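Local coordinates for succinoglycan biosynthesis protein (Bacillus cereus ATCC 14579, PDB 3B55) that binds calcium and, as a member of the erythromycin esterase family, is probably an enzyme, though its substrate in the cell is unknown, at residues Leu80-Ala83 with Thr84-Ala87; Leu149-Trp152 with Ile153-Asn157; Pro321-Ala324 with Gly325-Leu328. The protein carries 1 engineered substitution. All blocks are in the same frame, centred on the assembly; numbering follows the deposited sequence.

Contact 1: residues Leu80-Ala83 with Thr84-Ala87. With CA (calcium ion), chain B.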
ATOM      1  N   LEU A  80      -6.243  -1.021   3.098  1.00  9.40           N
ATOM      2  CA  LEU A  80      -7.093   0.101   2.711  1.00  6.79           C
ATOM      3  C   LEU A  80      -6.707   0.499   1.294  1.00  8.87           C
ATOM      4  O   LEU A  80      -5.763   1.264   1.084  1.00  8.32           O
ATOM      5  CB  LEU A  80      -6.890   1.260   3.701  1.00  8.88           C
ATOM      6  CG  LEU A  80      -7.818   2.480   3.682  1.00 12.85           C
ATOM      7  CD1 LEU A  80      -9.278   2.030   3.762  1.00 12.59           C
ATOM      8  CD2 LEU A  80      -7.472   3.400   4.875  1.00  4.94           C
ATOM      9  N   GLY A  81      -7.450  -0.015   0.318  1.00  8.12           N
ATOM     10  CA  GLY A  81      -7.118   0.279  -1.067  1.00  3.97           C
ATOM     11  C   GLY A  81      -7.728   1.504  -1.706  1.00  6.88           C
ATOM     12  O   GLY A  81      -8.761   2.002  -1.273  1.00  7.49           O
ATOM     13  N   GLU A  82      -7.059   2.003  -2.741  1.00  6.69           N
ATOM     14  CA  GLU A  82      -7.548   3.168  -3.475  1.00 10.20           C
ATOM     15  C   GLU A  82      -7.853   2.725  -4.894  1.00  7.58           C
ATOM     16  O   GLU A  82      -7.010   2.121  -5.550  1.00  7.26           O
ATOM     17  CB  GLU A  82      -6.520   4.316  -3.451  1.00 11.98           C
ATOM     18  CG  GLU A  82      -5.067   3.888  -3.553  1.00 15.83           C
ATOM     19  CD  GLU A  82      -4.121   4.970  -3.034  1.00 20.58           C
ATOM     20  OE1 GLU A  82      -4.300   5.417  -1.875  1.00 19.51           O
ATOM     21  OE2 GLU A  82      -3.201   5.379  -3.773  1.00 15.37           O
ATOM     22  N   ALA A  83      -9.072   2.994  -5.352  1.00  8.48           N
ATOM     23  CA  ALA A  83      -9.476   2.593  -6.694  1.00 12.07           C
ATOM     24  C   ALA A  83      -8.489   3.103  -7.731  1.00  8.74           C
ATOM     25  O   ALA A  83      -8.300   2.481  -8.767  1.00 13.71           O
ATOM     26  CB  ALA A  83     -10.887   3.106  -7.003  1.00  7.73           C
ATOM     27  N   THR A  84      -7.860   4.230  -7.432  1.00 10.79           N
ATOM     28  CA  THR A  84      -6.884   4.851  -8.320  1.00 11.37           C
ATOM     29  C   THR A  84      -5.945   5.743  -7.519  1.00 10.45           C
ATOM     30  O   THR A  84      -6.304   6.214  -6.439  1.00 11.14           O
ATOM     31  CB  THR A  84      -7.558   5.744  -9.373  1.00 14.23           C
ATOM     32  OG1 THR A  84      -6.555   6.495 -10.061  1.00 14.29           O
ATOM     33  CG2 THR A  84      -8.534   6.729  -8.707  1.00 14.59           C
ATOM     34  N   HIS A  85      -4.753   5.989  -8.058  1.00  8.37           N
ATOM     35  CA  HIS A  85      -3.788   6.850  -7.383  1.00  9.34           C
ATOM     36  C   HIS A  85      -3.951   8.318  -7.750  1.00  9.74           C
ATOM     37  O   HIS A  85      -3.148   9.147  -7.328  1.00 10.40           O
ATOM     38  CB  HIS A  85      -2.360   6.452  -7.729  1.00  7.04           C
ATOM     39  CG  HIS A  85      -1.940   5.156  -7.133  1.00 11.97           C
ATOM     40  ND1 HIS A  85      -2.352   4.747  -5.882  1.00  8.38           N
ATOM     41  CD2 HIS A  85      -1.095   4.201  -7.580  1.00  8.05           C
ATOM     42  CE1 HIS A  85      -1.775   3.600  -5.583  1.00  8.75           C
ATOM     43  NE2 HIS A  85      -1.007   3.249  -6.596  1.00  7.74           N
ATOM     44  N   GLY A  86      -4.978   8.651  -8.522  1.00  7.54           N
ATOM     45  CA  GLY A  86      -5.140  10.042  -8.914  1.00  8.99           C
ATOM     46  C   GLY A  86      -6.452  10.738  -8.602  1.00  7.99           C
ATOM     47  O   GLY A  86      -6.857  11.629  -9.344  1.00  5.93           O
ATOM     48  N   ALA A  87      -7.118  10.358  -7.516  1.00  7.93           N
ATOM     49  CA  ALA A  87      -8.377  11.004  -7.154  1.00 10.52           C
ATOM     50  C   ALA A  87      -8.313  11.629  -5.761  1.00 12.52           C
ATOM     51  O   ALA A  87      -7.854  11.002  -4.798  1.00 11.65           O
ATOM     52  CB  ALA A  87      -9.532  10.011  -7.232  1.00 10.32           C
TER
HETATM   53 CA    CA B 501       0.538   1.555  -7.234  1.00 11.37          CA
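Glu82, the last residue of strand 77-82, reaches to His85 in the loop beyond, a His-carboxylate pair at a calcium site. Glu82 CB lies 3.5 Å from Thr84 O. With chi1 at 38°, CG is wedged between backbone N and carbonyl carbon, and Glu82 CG stands 3.7 Å from His85 ND1. CD meets the imidazole at its edge, in the ring plane, although the carboxylate is turned 74° against the ring. At the tip, OE2 accepts the hydrogen bond from His85 ND1; the modelled 2.4 Å is so short that its exact length is doubtful. Histidine suits the place because its two nitrogens face different partners: with ND1 held by Glu82, His85 NE2 binds the calcium at 2.4 Å, and Glu113 is the second protein ligand. Thr84 shapes the loop, its OG1 taking the N-H of Gly86 at 3.1 Å in an ST turn. Glutamate suits because its two oxygens serve two partners, OE2 the histidine and OE1 Lys94 of helix 88-104, in a salt bridge. Phe141 and His306 meet the imidazole edge-to-face, and strand 77-82 runs in the sheet between strands 301-306 and 336-344, with helix 88-104 packed against Leu80 and Glu82.

Contact 2: residues Leu149-Trp152 with Ile153-Asn157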
ATOM      1  N   LEU A 149      -2.209  14.303   5.138  1.00 14.27           N
ATOM      2  CA  LEU A 149      -2.276  13.066   5.904  1.00 11.42           C
ATOM      3  C   LEU A 149      -1.058  12.974   6.814  1.00 10.86           C
ATOM      4  O   LEU A 149      -1.179  12.665   7.998  1.00 11.97           O
ATOM      5  CB  LEU A 149      -2.295  11.856   4.969  1.00 13.34           C
ATOM      6  CG  LEU A 149      -1.995  10.497   5.620  1.00 14.41           C
ATOM      7  CD1 LEU A 149      -3.116  10.116   6.583  1.00 15.39           C
ATOM      8  CD2 LEU A 149      -1.830   9.438   4.541  1.00 22.37           C
ATOM      9  N   LEU A 150       0.111  13.247   6.245  1.00  7.57           N
ATOM     10  CA  LEU A 150       1.358  13.198   6.995  1.00  7.32           C
ATOM     11  C   LEU A 150       1.381  14.279   8.068  1.00  7.73           C
ATOM     12  O   LEU A 150       1.849  14.044   9.186  1.00  5.69           O
ATOM     13  CB  LEU A 150       2.546  13.357   6.043  1.00  7.12           C
ATOM     14  CG  LEU A 150       2.726  12.178   5.082  1.00  4.74           C
ATOM     15  CD1 LEU A 150       3.754  12.512   4.022  1.00  3.84           C
ATOM     16  CD2 LEU A 150       3.139  10.949   5.879  1.00  3.87           C
ATOM     17  N   ASP A 151       0.871  15.461   7.731  1.00  8.76           N
ATOM     18  CA  ASP A 151       0.837  16.548   8.696  1.00  9.34           C
ATOM     19  C   ASP A 151      -0.098  16.190   9.845  1.00  9.54           C
ATOM     20  O   ASP A 151       0.196  16.490  10.998  1.00 11.64           O
ATOM     21  CB  ASP A 151       0.386  17.849   8.041  1.00 11.90           C
ATOM     22  CG  ASP A 151       0.363  19.004   9.020  1.00 19.49           C
ATOM     23  OD1 ASP A 151       1.295  19.087   9.845  1.00 25.41           O
ATOM     24  OD2 ASP A 151      -0.574  19.829   8.964  1.00 31.39           O
ATOM     25  N   TRP A 152      -1.224  15.548   9.544  1.00 10.50           N
ATOM     26  CA  TRP A 152      -2.136  15.155  10.613  1.00  9.80           C
ATOM     27  C   TRP A 152      -1.428  14.133  11.516  1.00 11.73           C
ATOM     28  O   TRP A 152      -1.564  14.176  12.742  1.00 11.23           O
ATOM     29  CB  TRP A 152      -3.417  14.530  10.057  1.00  9.79           C
ATOM     30  CG  TRP A 152      -4.201  13.854  11.133  1.00 13.70           C
ATOM     31  CD1 TRP A 152      -4.941  14.457  12.106  1.00 12.03           C
ATOM     32  CD2 TRP A 152      -4.198  12.454  11.441  1.00 14.57           C
ATOM     33  NE1 TRP A 152      -5.388  13.523  13.010  1.00 13.84           N
ATOM     34  CE2 TRP A 152      -4.943  12.285  12.629  1.00 11.24           C
ATOM     35  CE3 TRP A 152      -3.627  11.327  10.837  1.00 17.09           C
ATOM     36  CZ2 TRP A 152      -5.141  11.031  13.223  1.00 14.83           C
ATOM     37  CZ3 TRP A 152      -3.823  10.077  11.429  1.00 16.15           C
ATOM     38  CH2 TRP A 152      -4.569   9.944  12.613  1.00 10.41           C
ATOM     39  N   ILE A 153      -0.671  13.217  10.913  1.00 12.62           N
ATOM     40  CA  ILE A 153       0.030  12.217  11.707  1.00 12.96           C
ATOM     41  C   ILE A 153       1.101  12.873  12.575  1.00  9.88           C
ATOM     42  O   ILE A 153       1.323  12.454  13.708  1.00  6.93           O
ATOM     43  CB  ILE A 153       0.698  11.146  10.836  1.00 11.70           C
ATOM     44  CG1 ILE A 153      -0.350  10.424   9.991  1.00 13.84           C
ATOM     45  CG2 ILE A 153       1.418  10.152  11.732  1.00  5.91           C
ATOM     46  CD1 ILE A 153       0.229   9.321   9.110  1.00 14.64           C
ATOM     47  N   ARG A 154       1.771  13.887  12.032  1.00 10.91           N
ATOM     48  CA  ARG A 154       2.802  14.610  12.770  1.00 10.41           C
ATOM     49  C   ARG A 154       2.155  15.263  13.991  1.00 13.62           C
ATOM     50  O   ARG A 154       2.703  15.227  15.097  1.00 14.85           O
ATOM     51  CB  ARG A 154       3.423  15.697  11.891  1.00 10.45           C
ATOM     52  CG  ARG A 154       4.338  16.659  12.645  1.00 12.23           C
ATOM     53  CD  ARG A 154       4.772  17.823  11.760  1.00 16.70           C
ATOM     54  NE  ARG A 154       3.676  18.745  11.475  1.00 20.55           N
ATOM     55  CZ  ARG A 154       3.090  19.517  12.387  1.00 21.00           C
ATOM     56  NH1 ARG A 154       3.491  19.480  13.651  1.00 18.37           N
ATOM     57  NH2 ARG A 154       2.116  20.338  12.036  1.00 20.32           N
ATOM     58  N   GLN A 155       0.985  15.858  13.781  1.00 13.21           N
ATOM     59  CA  GLN A 155       0.253  16.528  14.853  1.00 14.66           C
ATOM     60  C   GLN A 155      -0.226  15.534  15.903  1.00 12.93           C
ATOM     61  O   GLN A 155      -0.079  15.760  17.108  1.00 13.70           O
ATOM     62  CB  GLN A 155      -0.947  17.292  14.278  1.00 13.24           C
ATOM     63  CG  GLN A 155      -0.566  18.515  13.468  1.00 19.55           C
ATOM     64  CD  GLN A 155      -1.778  19.266  12.945  1.00 27.55           C
ATOM     65  OE1 GLN A 155      -1.980  19.383  11.733  1.00 32.58           O
ATOM     66  NE2 GLN A 155      -2.595  19.776  13.859  1.00 30.88           N
ATOM     67  N   TYR A 156      -0.806  14.435  15.443  1.00 10.99           N
ATOM     68  CA  TYR A 156      -1.292  13.405  16.342  1.00 11.91           C
ATOM     69  C   TYR A 156      -0.164  12.896  17.240  1.00 13.97           C
ATOM     70  O   TYR A 156      -0.368  12.674  18.433  1.00 17.33           O
ATOM     71  CB  TYR A 156      -1.884  12.246  15.530  1.00 11.23           C
ATOM     72  CG  TYR A 156      -2.414  11.112  16.371  1.00 13.64           C
ATOM     73  CD1 TYR A 156      -1.558  10.144  16.900  1.00 13.80           C
ATOM     74  CD2 TYR A 156      -3.773  11.027  16.675  1.00 12.98           C
ATOM     75  CE1 TYR A 156      -2.046   9.117  17.711  1.00 14.30           C
ATOM     76  CE2 TYR A 156      -4.270  10.006  17.486  1.00 16.27           C
ATOM     77  CZ  TYR A 156      -3.404   9.059  17.998  1.00 14.60           C
ATOM     78  OH  TYR A 156      -3.902   8.053  18.795  1.00 23.44           O
ATOM     79  N   ASN A 157       1.025  12.727  16.665  1.00 11.74           N
ATOM     80  CA  ASN A 157       2.181  12.230  17.412  1.00 13.65           C
ATOM     81  C   ASN A 157       2.780  13.211  18.436  1.00 16.73           C
ATOM     82  O   ASN A 157       3.451  12.793  19.380  1.00 15.85           O
ATOM     83  CB  ASN A 157       3.281  11.787  16.438  1.00 12.33           C
ATOM     84  CG  ASN A 157       2.970  10.466  15.766  1.00 13.24           C
ATOM     85  OD1 ASN A 157       3.709  10.005  14.890  1.00 14.19           O
ATOM     86  ND2 ASN A 157       1.870   9.851  16.165  1.00 10.21           N
TER
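The indole of Trp152 has the CB of Tyr156 over one face, 4.1 Å above the plane and offset toward the rim, while the carbonyl oxygen of Leu149 lies in plane at its edge. This is ordinary i to i+4 packing on an alpha-helix, residues 144-158. The phenol of Tyr156 lies alongside the indole, its CD2 3.7 Å from Trp152 CZ2, and the two ring planes make 51°, an oblique pairing. A third flat group, the guanidinium of Arg154, has the backbone oxygen of Asp151 over one face. Routine backbone bonds run from the N-H groups of residues 153-156 to the carbonyls of residues 149-152.

The helix has two kinds of side. Leu149 and Ile153, with their CD1 atoms 4.3 Å apart, suit the buried side, where both touch Leu110 of strand 109-112; Trp152 and Tyr156 cover Val102 of helix 88-104, and Tyr156 also stacks on His162. Asp151 and Arg154 suit the partly exposed side, one turn apart and pointing the same way. CG of Asp151 is anti to its own N (chi1 -179°), and the arginine bends at chi3 (70°) to bring its head back. A single oxygen, Asp151 OD1, then carries the salt bridge: Arg154 NH2 approaches its syn lone pair at 2.7 Å, and Arg154 NE adds a weak bond at 2.9 Å.

Contact 3: residues Pro321-Ala324 with Gly325-Leu328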
ATOM      1  N   PRO A 321       1.352 -12.495 -10.934  1.00 17.74           N
ATOM      2  CA  PRO A 321       0.938 -13.891 -10.779  1.00 18.45           C
ATOM      3  C   PRO A 321       0.136 -13.967  -9.478  1.00 18.14           C
ATOM      4  O   PRO A 321      -0.832 -14.725  -9.359  1.00 15.80           O
ATOM      5  CB  PRO A 321       2.269 -14.638 -10.680  1.00 20.52           C
ATOM      6  CG  PRO A 321       3.232 -13.727 -11.412  1.00 20.25           C
ATOM      7  CD  PRO A 321       2.818 -12.382 -10.899  1.00 17.59           C
ATOM      8  N   LYS A 322       0.577 -13.167  -8.507  1.00 16.92           N
ATOM      9  CA  LYS A 322      -0.046 -13.060  -7.191  1.00 17.07           C
ATOM     10  C   LYS A 322       0.257 -11.667  -6.650  1.00 15.62           C
ATOM     11  O   LYS A 322       1.297 -11.085  -6.973  1.00 14.81           O
ATOM     12  CB  LYS A 322       0.528 -14.091  -6.219  1.00 17.72           C
ATOM     13  CG  LYS A 322       0.291 -15.549  -6.604  1.00 26.54           C
ATOM     14  CD  LYS A 322       0.694 -16.489  -5.464  1.00 30.83           C
ATOM     15  CE  LYS A 322      -0.407 -16.622  -4.409  1.00 42.74           C
ATOM     16  NZ  LYS A 322       0.002 -16.183  -3.042  1.00 43.12           N
ATOM     17  N   VAL A 323      -0.641 -11.142  -5.823  1.00 11.78           N
ATOM     18  CA  VAL A 323      -0.470  -9.820  -5.232  1.00 12.19           C
ATOM     19  C   VAL A 323      -0.360  -9.897  -3.712  1.00  9.34           C
ATOM     20  O   VAL A 323      -0.787 -10.870  -3.095  1.00  8.64           O
ATOM     21  CB  VAL A 323      -1.634  -8.890  -5.602  1.00 12.20           C
ATOM     22  CG1 VAL A 323      -1.457  -8.382  -7.032  1.00 11.92           C
ATOM     23  CG2 VAL A 323      -2.940  -9.624  -5.460  1.00  3.86           C
ATOM     24  N   ALA A 324       0.209  -8.852  -3.119  1.00  7.06           N
ATOM     25  CA  ALA A 324       0.422  -8.781  -1.678  1.00  7.32           C
ATOM     26  C   ALA A 324      -0.783  -9.198  -0.853  1.00  6.58           C
ATOM     27  O   ALA A 324      -0.642  -9.905   0.144  1.00 10.70           O
ATOM     28  CB  ALA A 324       0.854  -7.371  -1.293  1.00  6.77           C
ATOM     29  N   GLY A 325      -1.963  -8.750  -1.275  1.00  8.68           N
ATOM     30  CA  GLY A 325      -3.197  -9.059  -0.577  1.00  3.94           C
ATOM     31  C   GLY A 325      -3.524 -10.534  -0.480  1.00  6.36           C
ATOM     32  O   GLY A 325      -4.197 -10.953   0.460  1.00  4.97           O
ATOM     33  N   GLN A 326      -3.079 -11.334  -1.445  1.00  8.54           N
ATOM     34  CA  GLN A 326      -3.353 -12.766  -1.383  1.00  9.26           C
ATOM     35  C   GLN A 326      -2.445 -13.438  -0.356  1.00  9.90           C
ATOM     36  O   GLN A 326      -2.864 -14.369   0.335  1.00 11.31           O
ATOM     37  CB  GLN A 326      -3.150 -13.416  -2.748  1.00  9.78           C
ATOM     38  CG  GLN A 326      -4.193 -13.009  -3.766  1.00 13.79           C
ATOM     39  CD  GLN A 326      -3.814 -13.428  -5.161  1.00 12.33           C
ATOM     40  OE1 GLN A 326      -4.262 -14.460  -5.655  1.00 14.78           O
ATOM     41  NE2 GLN A 326      -2.958 -12.641  -5.798  1.00 11.38           N
ATOM     42  N   HIS A 327      -1.208 -12.952  -0.254  1.00 11.42           N
ATOM     43  CA  HIS A 327      -0.249 -13.506   0.697  1.00  9.56           C
ATOM     44  C   HIS A 327      -0.715 -13.136   2.092  1.00  7.97           C
ATOM     45  O   HIS A 327      -0.639 -13.939   3.009  1.00  9.25           O
ATOM     46  CB  HIS A 327       1.153 -12.924   0.470  1.00 10.70           C
ATOM     47  CG  HIS A 327       1.655 -13.064  -0.932  1.00 11.58           C
ATOM     48  ND1 HIS A 327       1.757 -14.281  -1.571  1.00 15.13           N
ATOM     49  CD2 HIS A 327       2.130 -12.140  -1.802  1.00 11.34           C
ATOM     50  CE1 HIS A 327       2.279 -14.101  -2.773  1.00 16.68           C
ATOM     51  NE2 HIS A 327       2.516 -12.812  -2.936  1.00  8.84           N
ATOM     52  N   LEU A 328      -1.186 -11.902   2.247  1.00 11.22           N
ATOM     53  CA  LEU A 328      -1.667 -11.440   3.541  1.00  9.34           C
ATOM     54  C   LEU A 328      -2.884 -12.238   4.014  1.00 11.26           C
ATOM     55  O   LEU A 328      -2.896 -12.733   5.138  1.00 11.96           O
ATOM     56  CB  LEU A 328      -2.006  -9.953   3.480  1.00  9.90           C
ATOM     57  CG  LEU A 328      -0.801  -9.015   3.406  1.00 11.53           C
ATOM     58  CD1 LEU A 328      -1.257  -7.612   3.025  1.00  8.29           C
ATOM     59  CD2 LEU A 328      -0.074  -9.016   4.736  1.00 12.36           C
TER
HETATM   60  O   HOH W   1       3.425 -11.718  -5.169  1.00 14.86           O
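Val323 and Gln326 mark the turn from loop to helix: the chain is extended at Val323, which takes the N-cap position, and helical from Ala324, so that Gln326 N bonds to Val323 O at 2.9 Å, from above the carbonyl plane, and Leu328 N to Ala324 O at 3.0 Å. The side chain of valine has no polar atom with which to cap the helix; that part is played from outside by Asp284 of helix 278-298, whose carboxylate accepts the N-H of Ala324. What Val323 offers is an apolar branch, with CG2 lying 4.0 Å from CG of Gln326. Small Ala324 and Gly325 suit the buried first turn, and Leu328 brings apolar bulk to Tyr288 of helix 278-298.

The more elaborate meeting is between Lys322 and His327. The lysine chain bends at chi3 (82°) and again at chi4, which carries it obliquely across the imidazole, so that CD passes 3.9 Å from His327 CE1 and NZ stops 3.0 Å from His327 ND1. On the ring's other nitrogen a water lies in the ring plane, 2.6 Å from His327 NE2, and it donates to the backbone oxygen of Lys322 at 2.9 Å. The water thus bridges the loop carbonyl of Lys322 and the helix residue His327, while His327 CD2 rests 3.4 Å from Val323 O.

Histidine suits this place because its two ring nitrogens can meet different partners, the water at NE2 and the lysine near ND1. An ammonium group so near would probably disfavour a second proton on the imidazole, although the weak, long ion pair of Lys322 with Glu330 may temper that effect.

How the contacts relate
From the N terminus the three contacts come in series, and none nests in or crosses another. Each joins neighbouring residues and closes no long loop. Contact 1 turns the chain from central strand 77-82 toward helix 88-104, at the calcium site. Contact 2 follows within helix 144-158, which packs against helices 88-104 and 116-128 and strand 109-112. Contact 3 starts helix 324-332 beside helix 278-298, just before strand 336-344, the sheet neighbour of strand 77-82. Contacts 2 and 3 lie on opposite sides of the chain's centre, their centres about 29 Å apart; contact 1 comes within about 8 Å of each, nearest atoms.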